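Local coordinates for protein complement factor H (Mus musculus, PDB 2YBY) that regulates complement in innate immunity, here seen as its sixth and seventh Sushi domains, at residues Lys84-Val87 against Ser91-Val94. The protein carries 1 engineered substitution. Residues are numbered along the deposited sequence; the frame is centred on the assembly and turned at random.
Sequences KVYV and SLKV. With EDO (1,2-ethanediol), chain B.
The phenol of Tyr86 lies across the isobutyl group of Leu92, the two side chains crossing at about a right angle. Leu92 CD2 sits 4.3 Å above one face of the ring, displaced toward its rim. The other methyl makes the close contact: Leu92 CD1 lies 3.6 Å from Tyr86 OH. Leu92 CG stands between its own backbone N and carbonyl carbon (chi1 79°), a placement that sets CD1 against the phenol end and leaves CD2 more loosely over the ring face. Phe71 of strand 66-71 touches Tyr86 and Leu92 alike, and Met109 packs on Leu92 from strand 108-112. The Ser91 side is looser: its carbonyl O comes no nearer than 4.4 Å to Tyr86 CE2, its CB points away from 84-87, and the residue is exposed. Beyond Leu92, an ethanediol, probably from the crystallisation liquor, gives a 2.8 Å hydrogen bond from its O2 to Lys93 O. Both strands lie in the second Sushi repeat but in different small antiparallel sheets, 84-87 beside 66-71 and 91-93 beside 108-112. With their backbone hydrogen bonds made to those neighbours, the two meet through van der Waals packing of Leu92 against the tyrosine.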
ATOM      1  N   LYS A  84      -9.841  -7.918   2.446  1.00 25.50           N
ATOM      2  CA  LYS A  84      -8.527  -8.291   1.946  1.00 23.96           C
ATOM      3  C   LYS A  84      -7.865  -7.029   1.391  1.00 24.65           C
ATOM      4  O   LYS A  84      -8.444  -6.347   0.538  1.00 22.27           O
ATOM      5  CB  LYS A  84      -8.616  -9.385   0.883  1.00 25.72           C
ATOM      6  CG  LYS A  84      -7.242  -9.911   0.522  1.00 36.39           C
ATOM      7  CD  LYS A  84      -7.288 -11.189  -0.306  1.00 37.56           C
ATOM      8  CE  LYS A  84      -5.974 -11.446  -1.031  1.00 41.19           C
ATOM      9  NZ  LYS A  84      -4.835 -11.669  -0.102  1.00 44.40           N
ATOM     10  N   VAL A  85      -6.665  -6.718   1.878  1.00 20.65           N
ATOM     11  CA  VAL A  85      -5.946  -5.553   1.443  1.00 18.95           C
ATOM     12  C   VAL A  85      -5.205  -5.786   0.135  1.00 22.40           C
ATOM     13  O   VAL A  85      -4.413  -6.734   0.011  1.00 23.45           O
ATOM     14  CB  VAL A  85      -4.958  -5.059   2.528  1.00 22.31           C
ATOM     15  CG1 VAL A  85      -4.026  -3.991   1.984  1.00 22.86           C
ATOM     16  CG2 VAL A  85      -5.722  -4.529   3.742  1.00 22.10           C
ATOM     17  N   TYR A  86      -5.390  -4.858  -0.808  1.00 17.70           N
ATOM     18  CA  TYR A  86      -4.587  -4.774  -2.006  1.00 16.36           C
ATOM     19  C   TYR A  86      -3.906  -3.432  -2.032  1.00 19.08           C
ATOM     20  O   TYR A  86      -4.378  -2.494  -1.374  1.00 19.23           O
ATOM     21  CB  TYR A  86      -5.409  -5.000  -3.263  1.00 17.71           C
ATOM     22  CG  TYR A  86      -5.867  -6.426  -3.372  1.00 17.42           C
ATOM     23  CD1 TYR A  86      -6.997  -6.867  -2.698  1.00 16.95           C
ATOM     24  CD2 TYR A  86      -5.219  -7.321  -4.212  1.00 19.40           C
ATOM     25  CE1 TYR A  86      -7.436  -8.185  -2.804  1.00 18.03           C
ATOM     26  CE2 TYR A  86      -5.650  -8.636  -4.334  1.00 20.15           C
ATOM     27  CZ  TYR A  86      -6.773  -9.061  -3.644  1.00 20.63           C
ATOM     28  OH  TYR A  86      -7.224 -10.365  -3.773  1.00 21.82           O
ATOM     29  N   VAL A  87      -2.796  -3.333  -2.764  1.00 15.83           N
ATOM     30  CA  VAL A  87      -2.034  -2.104  -2.903  1.00 17.17           C
ATOM     31  C   VAL A  87      -1.891  -1.728  -4.342  1.00 19.94           C
ATOM     32  O   VAL A  87      -2.126  -2.535  -5.244  1.00 19.75           O
ATOM     33  CB  VAL A  87      -0.666  -2.152  -2.181  1.00 20.60           C
ATOM     34  CG1 VAL A  87      -0.820  -2.632  -0.735  1.00 21.69           C
ATOM     35  CG2 VAL A  87       0.332  -3.017  -2.945  1.00 20.21           C
ATOM     36  N   SER A  91      -4.094  -6.368  -8.940  1.00 17.53           N
ATOM     37  CA  SER A  91      -5.391  -6.602  -9.561  1.00 16.87           C
ATOM     38  C   SER A  91      -5.945  -7.955  -9.168  1.00 17.59           C
ATOM     39  O   SER A  91      -5.221  -8.843  -8.691  1.00 17.41           O
ATOM     40  CB  SER A  91      -5.322  -6.460 -11.082  1.00 20.54           C
ATOM     41  OG  SER A  91      -4.437  -7.383 -11.677  1.00 27.76           O
ATOM     42  N   LEU A  92      -7.262  -8.084  -9.289  1.00 15.85           N
ATOM     43  CA  LEU A  92      -7.936  -9.362  -9.049  1.00 15.65           C
ATOM     44  C   LEU A  92      -9.123  -9.498  -9.984  1.00 16.41           C
ATOM     45  O   LEU A  92      -9.546  -8.515 -10.591  1.00 16.80           O
ATOM     46  CB  LEU A  92      -8.339  -9.609  -7.581  1.00 16.90           C
ATOM     47  CG  LEU A  92      -9.586  -8.919  -7.055  1.00 22.34           C
ATOM     48  CD1 LEU A  92     -10.132  -9.621  -5.814  1.00 24.05           C
ATOM     49  CD2 LEU A  92      -9.298  -7.492  -6.724  1.00 25.51           C
ATOM     50  N   LYS A  93      -9.606 -10.707 -10.133  1.00 15.31           N
ATOM     51  CA  LYS A  93     -10.747 -10.973 -11.007  1.00 13.44           C
ATOM     52  C   LYS A  93     -11.964 -11.084 -10.119  1.00 17.48           C
ATOM     53  O   LYS A  93     -11.977 -11.846  -9.146  1.00 17.36           O
ATOM     54  CB  LYS A  93     -10.574 -12.260 -11.817  1.00 13.97           C
ATOM     55  CG  LYS A  93     -11.598 -12.369 -12.938  1.00 17.03           C
ATOM     56  CD  LYS A  93     -11.415 -13.672 -13.682  1.00 16.36           C
ATOM     57  CE  LYS A  93     -12.455 -13.845 -14.769  1.00 17.63           C
ATOM     58  NZ  LYS A  93     -12.089 -13.120 -16.037  1.00 19.19           N
ATOM     59  N   VAL A  94     -12.985 -10.287 -10.432  1.00 15.86           N
ATOM     60  CA  VAL A  94     -14.226 -10.269  -9.672  1.00 15.93           C
ATOM     61  C   VAL A  94     -15.219 -11.205 -10.369  1.00 19.34           C
ATOM     62  O   VAL A  94     -15.286 -11.235 -11.591  1.00 18.44           O
ATOM     63  CB  VAL A  94     -14.732  -8.818  -9.621  1.00 19.85           C
ATOM     64  CG1 VAL A  94     -16.097  -8.686  -8.975  1.00 20.37           C
ATOM     65  CG2 VAL A  94     -13.723  -7.939  -8.910  1.00 18.00           C
TER
HETATM   66  C1  EDO B1462     -15.036 -12.588  -5.969  1.00 33.88           C
HETATM   67  O1  EDO B1462     -15.734 -11.505  -6.603  1.00 22.54           O
HETATM   68  C2  EDO B1462     -13.978 -13.174  -6.885  1.00 35.46           C
HETATM   69  O2  EDO B1462     -12.735 -12.556  -6.566  1.00 36.85           O